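Long-range contacts in OsmC family peroxiredoxin (Aquifex aeolicus, PDB 2E8E), which probably acts as a thiol-dependent peroxidase of the OsmC family, although its natural substrate has not been established: residues L10-T15 / G28-N33; I83-V88 / T120-S125. All blocks are in the same frame, centred on the assembly; numbering follows the deposited sequence.

The two contacts join different parts of an OsmC-like fold. Interaction 1 (10-15 with 28-33) ties the N-terminal antiparallel sheet to the loop before helix 34-56; interaction 2 (83-88 with 120-125) pairs the two parallel strands of the mixed sheet. Their centres lie 28 Å apart and their nearest atoms about 12 Å, so they do not touch, though both meet the second subunit. Helix 34-56 connects them: N33 caps its start, and its side chains pack on I83, I85 and Y87. It carries S46, bonded to Y87, and C45, which forms a disulfide with C110 in another structure of this protein but not here. The bound dithiothreitol lies at E5, T20 and S21, in the N-terminal region that also holds interaction 1.

Interaction 1: L10-T15 / G28-N33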
ATOM      1  N   LEU A  10       8.967 -10.828  11.258  1.00 21.72           N
ATOM      2  CA  LEU A  10      10.216 -10.093  11.334  1.00 23.98           C
ATOM      3  C   LEU A  10      11.289 -10.829  10.525  1.00 24.83           C
ATOM      4  O   LEU A  10      11.426 -12.050  10.629  1.00 25.16           O
ATOM      5  CB  LEU A  10      10.628  -9.960  12.802  1.00 24.90           C
ATOM      6  CG  LEU A  10      11.580  -8.846  13.231  1.00 28.13           C
ATOM      7  CD1 LEU A  10      10.989  -7.481  12.887  1.00 26.16           C
ATOM      8  CD2 LEU A  10      11.820  -8.966  14.735  1.00 27.60           C
ATOM      9  N   SER A  11      12.030 -10.081   9.709  1.00 25.51           N
ATOM     10  CA  SER A  11      13.087 -10.640   8.867  1.00 29.67           C
ATOM     11  C   SER A  11      14.456 -10.105   9.282  1.00 31.28           C
ATOM     12  O   SER A  11      15.438 -10.846   9.324  1.00 36.05           O
ATOM     13  CB  SER A  11      12.821 -10.299   7.398  1.00 27.82           C
ATOM     14  OG  SER A  11      12.713  -8.898   7.209  1.00 28.92           O
ATOM     15  N   SER A  12      14.513  -8.809   9.567  1.00 32.77           N
ATOM     16  CA  SER A  12      15.732  -8.149  10.017  1.00 32.17           C
ATOM     17  C   SER A  12      15.274  -7.007  10.918  1.00 32.42           C
ATOM     18  O   SER A  12      14.082  -6.894  11.205  1.00 30.47           O
ATOM     19  CB  SER A  12      16.545  -7.615   8.829  1.00 34.74           C
ATOM     20  OG  SER A  12      15.844  -6.614   8.112  1.00 36.32           O
ATOM     21  N   GLU A  13      16.203  -6.168  11.372  1.00 30.53           N
ATOM     22  CA  GLU A  13      15.846  -5.058  12.251  1.00 31.20           C
ATOM     23  C   GLU A  13      14.707  -4.221  11.676  1.00 28.10           C
ATOM     24  O   GLU A  13      14.847  -3.615  10.614  1.00 28.05           O
ATOM     25  CB  GLU A  13      17.063  -4.158  12.505  1.00 34.33           C
ATOM     26  CG  GLU A  13      16.759  -2.906  13.325  1.00 39.09           C
ATOM     27  CD  GLU A  13      18.004  -2.102  13.657  1.00 42.92           C
ATOM     28  OE1 GLU A  13      18.750  -1.744  12.721  1.00 45.60           O
ATOM     29  OE2 GLU A  13      18.235  -1.825  14.854  1.00 44.45           O
ATOM     30  N   ALA A  14      13.585  -4.203  12.390  1.00 26.75           N
ATOM     31  CA  ALA A  14      12.403  -3.441  11.991  1.00 24.00           C
ATOM     32  C   ALA A  14      12.020  -3.674  10.535  1.00 22.84           C
ATOM     33  O   ALA A  14      11.601  -2.750   9.842  1.00 23.09           O
ATOM     34  CB  ALA A  14      12.638  -1.953  12.232  1.00 24.16           C
ATOM     35  N   THR A  15      12.159  -4.916  10.083  1.00 22.38           N
ATOM     36  CA  THR A  15      11.828  -5.280   8.711  1.00 21.46           C
ATOM     37  C   THR A  15      11.029  -6.572   8.728  1.00 20.39           C
ATOM     38  O   THR A  15      11.258  -7.441   9.570  1.00 22.15           O
ATOM     39  CB  THR A  15      13.105  -5.441   7.878  1.00 22.71           C
ATOM     40  OG1 THR A  15      13.907  -4.264   8.034  1.00 24.30           O
ATOM     41  CG2 THR A  15      12.767  -5.618   6.401  1.00 22.82           C
ATOM     42  N   GLY A  28       9.934  -2.694   5.176  1.00 19.37           N
ATOM     43  CA  GLY A  28      10.322  -2.112   6.444  1.00 21.93           C
ATOM     44  C   GLY A  28      11.587  -1.289   6.359  1.00 24.40           C
ATOM     45  O   GLY A  28      12.000  -0.862   5.285  1.00 24.82           O
ATOM     46  N   GLU A  29      12.207  -1.083   7.514  1.00 25.45           N
ATOM     47  CA  GLU A  29      13.420  -0.291   7.623  1.00 27.75           C
ATOM     48  C   GLU A  29      14.540  -0.716   6.667  1.00 27.14           C
ATOM     49  O   GLU A  29      15.187   0.130   6.044  1.00 28.20           O
ATOM     50  CB  GLU A  29      13.903  -0.342   9.073  1.00 28.94           C
ATOM     51  CG  GLU A  29      14.957   0.679   9.435  1.00 34.07           C
ATOM     52  CD  GLU A  29      15.016   0.914  10.929  1.00 35.56           C
ATOM     53  OE1 GLU A  29      14.009   1.403  11.488  1.00 37.15           O
ATOM     54  OE2 GLU A  29      16.059   0.610  11.544  1.00 38.64           O
ATOM     55  N   LYS A  30      14.770  -2.019   6.545  1.00 26.70           N
ATOM     56  CA  LYS A  30      15.824  -2.512   5.663  1.00 27.88           C
ATOM     57  C   LYS A  30      15.292  -3.155   4.390  1.00 26.50           C
ATOM     58  O   LYS A  30      16.018  -3.853   3.684  1.00 28.32           O
ATOM     59  CB  LYS A  30      16.714  -3.506   6.415  1.00 29.58           C
ATOM     60  CG  LYS A  30      17.479  -2.873   7.561  1.00 32.76           C
ATOM     61  CD  LYS A  30      18.401  -3.873   8.240  1.00 35.50           C
ATOM     62  CE  LYS A  30      19.187  -3.208   9.361  1.00 37.36           C
ATOM     63  NZ  LYS A  30      20.186  -4.127   9.969  1.00 39.85           N
ATOM     64  N   GLY A  31      14.016  -2.920   4.103  1.00 25.18           N
ATOM     65  CA  GLY A  31      13.407  -3.476   2.910  1.00 22.86           C
ATOM     66  C   GLY A  31      12.654  -2.386   2.178  1.00 20.57           C
ATOM     67  O   GLY A  31      13.043  -1.219   2.240  1.00 22.06           O
ATOM     68  N   LEU A  32      11.588  -2.757   1.480  1.00 21.10           N
ATOM     69  CA  LEU A  32      10.780  -1.780   0.753  1.00 21.01           C
ATOM     70  C   LEU A  32      10.154  -0.816   1.762  1.00 19.11           C
ATOM     71  O   LEU A  32       9.601  -1.246   2.771  1.00 20.01           O
ATOM     72  CB  LEU A  32       9.683  -2.496  -0.035  1.00 22.33           C
ATOM     73  CG  LEU A  32      10.147  -3.398  -1.184  1.00 25.72           C
ATOM     74  CD1 LEU A  32       9.115  -4.485  -1.442  1.00 27.81           C
ATOM     75  CD2 LEU A  32      10.373  -2.548  -2.431  1.00 28.34           C
ATOM     76  N   ASN A  33      10.245   0.480   1.490  1.00 18.25           N
ATOM     77  CA  ASN A  33       9.685   1.484   2.389  1.00 17.29           C
ATOM     78  C   ASN A  33       8.158   1.390   2.382  1.00 16.92           C
ATOM     79  O   ASN A  33       7.540   1.440   1.326  1.00 18.63           O
ATOM     80  CB  ASN A  33      10.138   2.878   1.955  1.00 19.02           C
ATOM     81  CG  ASN A  33       9.529   3.967   2.797  1.00 19.89           C
ATOM     82  OD1 ASN A  33       8.514   4.564   2.427  1.00 18.55           O
ATOM     83  ND2 ASN A  33      10.129   4.218   3.961  1.00 19.24           N
TER
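G28 stands opposite T15, itself faced by the classic beta bulge of S11 and S12, as an antiparallel non-hydrogen-bonded pair, the CA atoms of T15 and G28 4.2 Å apart. At its backbone angles a CB would run into the preceding carbonyl oxygen and, across the pair, into A14 O. E29 follows with the first bond across the gap, its N giving a hydrogen to A14 O at 2.9 Å. The extended E29 side chain, CG anti to the backbone N (chi1 -166°), runs alongside A14 and brings OE1 to 3.7 Å from A14 CB; OE1 also makes a weak hydrogen bond to H52 of the second subunit. E29 OE2 and E13 OE1 are like charges close together, their carboxylate planes 53° apart. K30 supplies the second bond, from its N to T15 OG1 at 2.8 Å. That hydroxyl in turn donates to E13 O from above the carbonyl plane, so two bonds fix its rotation; CB of K30 presses on the same OG1 at 3.3 Å. Beyond, the extended lysine passes S12 OG to a long salt bridge, NZ to E13 OE1 3.9 Å, which may offset the nearby E29 charge. G31 closes a type I turn begun at G28, its N beside T15 CG2. L32 bonds through its backbone to T26 of strand 24-28, N33 caps helix 34-56 at E36 N, and L10 and S11 lie against F16 and L17 of strand 15-19.

Interaction 2: I83-V88 / T120-S125; sequences IEIKYV and TNLKIS
L122 meets I85 methyl to methyl, CD1 of I85 to CD1 of L122 at 3.8 Å, on the close-packed face of the pair. With CG anti to the backbone N (chi1 -171°), the L122 side chain carries CD1 across toward strand 83-88, where it also lies 3.5 Å from I83 O. Further along, the Y87 ring turns its edge to its neighbours: S125 O is in the ring plane, 3.5 Å from Y87 CD2, and I124 CG2 lies beside Y87 CE2. Helix 34-56 covers I83 and I85, helix 95-109 covers Y87 and I124, and the Y87 hydroxyl bonds to S46. Five backbone hydrogen bonds, from I83 N to N121 O through Y87 N to S125 O, link the two strands in parallel register, aided by CA-H...O contacts such as E84 CA to K123 O at 3.3 Å. The chain reaches this register by a beta-alpha-beta crossover: strand 80-90, helices 95-109 and 111-116, then strand 121-130 alongside it.

The other face, with E84, K86, K123 and S125, is polar and nearer solvent, K123 being exposed. E84 and K123 lie side by side pointing the same way, E84 CG to K123 CE 3.4 Å, but their charges make only a long salt bridge, and E84 has K71 as its stronger partner. K86 rests its CG 3.5 Å from S125 OG and sends its NZ on to E127. A water lies 2.6 Å from S125 OG and donates to I85 O, which S125 N also grips.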
ATOM      1  N   ILE A  83      -0.785  14.029  -2.903  1.00 18.77           N
ATOM      2  CA  ILE A  83      -0.315  12.930  -3.734  1.00 17.30           C
ATOM      3  C   ILE A  83      -0.558  13.334  -5.176  1.00 18.10           C
ATOM      4  O   ILE A  83      -1.695  13.605  -5.564  1.00 18.97           O
ATOM      5  CB  ILE A  83      -1.081  11.612  -3.476  1.00 17.45           C
ATOM      6  CG1 ILE A  83      -0.886  11.159  -2.028  1.00 17.28           C
ATOM      7  CG2 ILE A  83      -0.573  10.532  -4.441  1.00 18.95           C
ATOM      8  CD1 ILE A  83      -1.566   9.849  -1.701  1.00 19.80           C
ATOM      9  N   GLU A  84       0.514  13.394  -5.958  1.00 19.04           N
ATOM     10  CA  GLU A  84       0.409  13.745  -7.368  1.00 20.93           C
ATOM     11  C   GLU A  84       0.554  12.473  -8.175  1.00 18.92           C
ATOM     12  O   GLU A  84       1.476  11.687  -7.941  1.00 19.93           O
ATOM     13  CB  GLU A  84       1.522  14.708  -7.778  1.00 23.57           C
ATOM     14  CG  GLU A  84       1.444  16.087  -7.171  1.00 31.86           C
ATOM     15  CD  GLU A  84       2.520  17.002  -7.725  1.00 36.46           C
ATOM     16  OE1 GLU A  84       2.534  17.220  -8.956  1.00 39.44           O
ATOM     17  OE2 GLU A  84       3.354  17.495  -6.937  1.00 40.03           O
ATOM     18  N   ILE A  85      -0.352  12.265  -9.124  1.00 17.74           N
ATOM     19  CA  ILE A  85      -0.286  11.082  -9.961  1.00 17.07           C
ATOM     20  C   ILE A  85      -0.348  11.527 -11.408  1.00 16.57           C
ATOM     21  O   ILE A  85      -1.274  12.239 -11.804  1.00 18.40           O
ATOM     22  CB  ILE A  85      -1.463  10.116  -9.707  1.00 17.91           C
ATOM     23  CG1 ILE A  85      -1.565   9.776  -8.217  1.00 18.96           C
ATOM     24  CG2 ILE A  85      -1.262   8.844 -10.521  1.00 19.49           C
ATOM     25  CD1 ILE A  85      -2.725   8.864  -7.869  1.00 22.07           C
ATOM     26  N   LYS A  86       0.642  11.111 -12.188  1.00 17.33           N
ATOM     27  CA  LYS A  86       0.694  11.454 -13.602  1.00 20.68           C
ATOM     28  C   LYS A  86       0.680  10.172 -14.424  1.00 21.47           C
ATOM     29  O   LYS A  86       1.534   9.302 -14.243  1.00 21.38           O
ATOM     30  CB  LYS A  86       1.964  12.249 -13.911  1.00 23.56           C
ATOM     31  CG  LYS A  86       2.104  12.647 -15.372  1.00 29.45           C
ATOM     32  CD  LYS A  86       3.399  13.412 -15.605  1.00 32.47           C
ATOM     33  CE  LYS A  86       3.553  13.796 -17.063  1.00 37.24           C
ATOM     34  NZ  LYS A  86       2.408  14.626 -17.526  1.00 39.69           N
ATOM     35  N   TYR A  87      -0.299  10.059 -15.317  1.00 19.19           N
ATOM     36  CA  TYR A  87      -0.432   8.890 -16.177  1.00 20.67           C
ATOM     37  C   TYR A  87       0.065   9.239 -17.576  1.00 21.57           C
ATOM     38  O   TYR A  87      -0.352  10.245 -18.150  1.00 22.75           O
ATOM     39  CB  TYR A  87      -1.897   8.470 -16.294  1.00 21.42           C
ATOM     40  CG  TYR A  87      -2.572   8.113 -14.992  1.00 20.94           C
ATOM     41  CD1 TYR A  87      -2.679   6.785 -14.580  1.00 20.27           C
ATOM     42  CD2 TYR A  87      -3.130   9.101 -14.183  1.00 20.63           C
ATOM     43  CE1 TYR A  87      -3.332   6.448 -13.395  1.00 21.63           C
ATOM     44  CE2 TYR A  87      -3.780   8.775 -12.998  1.00 19.46           C
ATOM     45  CZ  TYR A  87      -3.882   7.449 -12.611  1.00 20.56           C
ATOM     46  OH  TYR A  87      -4.547   7.127 -11.451  1.00 21.85           O
ATOM     47  N   VAL A  88       0.945   8.407 -18.118  1.00 20.43           N
ATOM     48  CA  VAL A  88       1.458   8.623 -19.464  1.00 22.68           C
ATOM     49  C   VAL A  88       1.173   7.371 -20.285  1.00 21.93           C
ATOM     50  O   VAL A  88       1.700   6.296 -19.996  1.00 22.83           O
ATOM     51  CB  VAL A  88       2.985   8.889 -19.462  1.00 23.03           C
ATOM     52  CG1 VAL A  88       3.493   9.027 -20.896  1.00 25.97           C
ATOM     53  CG2 VAL A  88       3.298  10.155 -18.671  1.00 24.27           C
ATOM     54  N   THR A 120      -6.268  13.134   1.951  1.00 23.21           N
ATOM     55  CA  THR A 120      -5.202  13.831   1.228  1.00 25.35           C
ATOM     56  C   THR A 120      -5.683  14.653   0.028  1.00 26.47           C
ATOM     57  O   THR A 120      -6.809  14.482  -0.446  1.00 30.07           O
ATOM     58  CB  THR A 120      -4.147  12.814   0.731  1.00 26.24           C
ATOM     59  OG1 THR A 120      -2.980  13.506   0.277  1.00 25.98           O
ATOM     60  CG2 THR A 120      -4.708  11.987  -0.419  1.00 27.45           C
ATOM     61  N   ASN A 121      -4.829  15.552  -0.455  1.00 24.19           N
ATOM     62  CA  ASN A 121      -5.157  16.366  -1.620  1.00 24.10           C
ATOM     63  C   ASN A 121      -4.588  15.643  -2.830  1.00 23.29           C
ATOM     64  O   ASN A 121      -3.371  15.488  -2.961  1.00 23.65           O
ATOM     65  CB  ASN A 121      -4.542  17.768  -1.517  1.00 24.62           C
ATOM     66  CG  ASN A 121      -4.717  18.575  -2.799  1.00 28.15           C
ATOM     67  OD1 ASN A 121      -5.680  18.382  -3.544  1.00 28.66           O
ATOM     68  ND2 ASN A 121      -3.793  19.495  -3.052  1.00 29.63           N
ATOM     69  N   LEU A 122      -5.476  15.202  -3.714  1.00 21.17           N
ATOM     70  CA  LEU A 122      -5.072  14.460  -4.896  1.00 21.70           C
ATOM     71  C   LEU A 122      -4.960  15.347  -6.133  1.00 23.03           C
ATOM     72  O   LEU A 122      -5.885  16.089  -6.463  1.00 24.26           O
ATOM     73  CB  LEU A 122      -6.081  13.335  -5.143  1.00 23.28           C
ATOM     74  CG  LEU A 122      -5.795  12.265  -6.196  1.00 26.97           C
ATOM     75  CD1 LEU A 122      -4.483  11.555  -5.883  1.00 27.45           C
ATOM     76  CD2 LEU A 122      -6.950  11.272  -6.204  1.00 28.66           C
ATOM     77  N   LYS A 123      -3.817  15.274  -6.804  1.00 21.64           N
ATOM     78  CA  LYS A 123      -3.585  16.050  -8.018  1.00 24.22           C
ATOM     79  C   LYS A 123      -3.296  15.061  -9.141  1.00 23.45           C
ATOM     80  O   LYS A 123      -2.240  14.426  -9.175  1.00 23.52           O
ATOM     81  CB  LYS A 123      -2.417  17.019  -7.820  1.00 25.59           C
ATOM     82  CG  LYS A 123      -2.643  17.988  -6.658  1.00 30.16           C
ATOM     83  CD  LYS A 123      -1.796  19.251  -6.764  1.00 33.96           C
ATOM     84  CE  LYS A 123      -0.308  18.965  -6.705  1.00 36.85           C
ATOM     85  NZ  LYS A 123       0.474  20.239  -6.710  1.00 38.69           N
ATOM     86  N   ILE A 124      -4.253  14.933 -10.054  1.00 22.76           N
ATOM     87  CA  ILE A 124      -4.146  13.997 -11.163  1.00 22.13           C
ATOM     88  C   ILE A 124      -3.927  14.671 -12.512  1.00 23.25           C
ATOM     89  O   ILE A 124      -4.550  15.689 -12.820  1.00 24.49           O
ATOM     90  CB  ILE A 124      -5.417  13.134 -11.238  1.00 23.37           C
ATOM     91  CG1 ILE A 124      -5.603  12.389  -9.912  1.00 25.80           C
ATOM     92  CG2 ILE A 124      -5.329  12.158 -12.400  1.00 23.19           C
ATOM     93  CD1 ILE A 124      -6.919  11.669  -9.797  1.00 28.10           C
ATOM     94  N   SER A 125      -3.036  14.095 -13.312  1.00 21.82           N
ATOM     95  CA  SER A 125      -2.742  14.614 -14.641  1.00 23.40           C
ATOM     96  C   SER A 125      -2.433  13.448 -15.565  1.00 23.16           C
ATOM     97  O   SER A 125      -2.133  12.346 -15.109  1.00 21.73           O
ATOM     98  CB  SER A 125      -1.547  15.565 -14.603  1.00 25.30           C
ATOM     99  OG  SER A 125      -0.366  14.889 -14.215  1.00 26.62           O
TER
HETATM  100  O   HOH W   1      -0.260  15.029 -11.584  1.00 31.08           O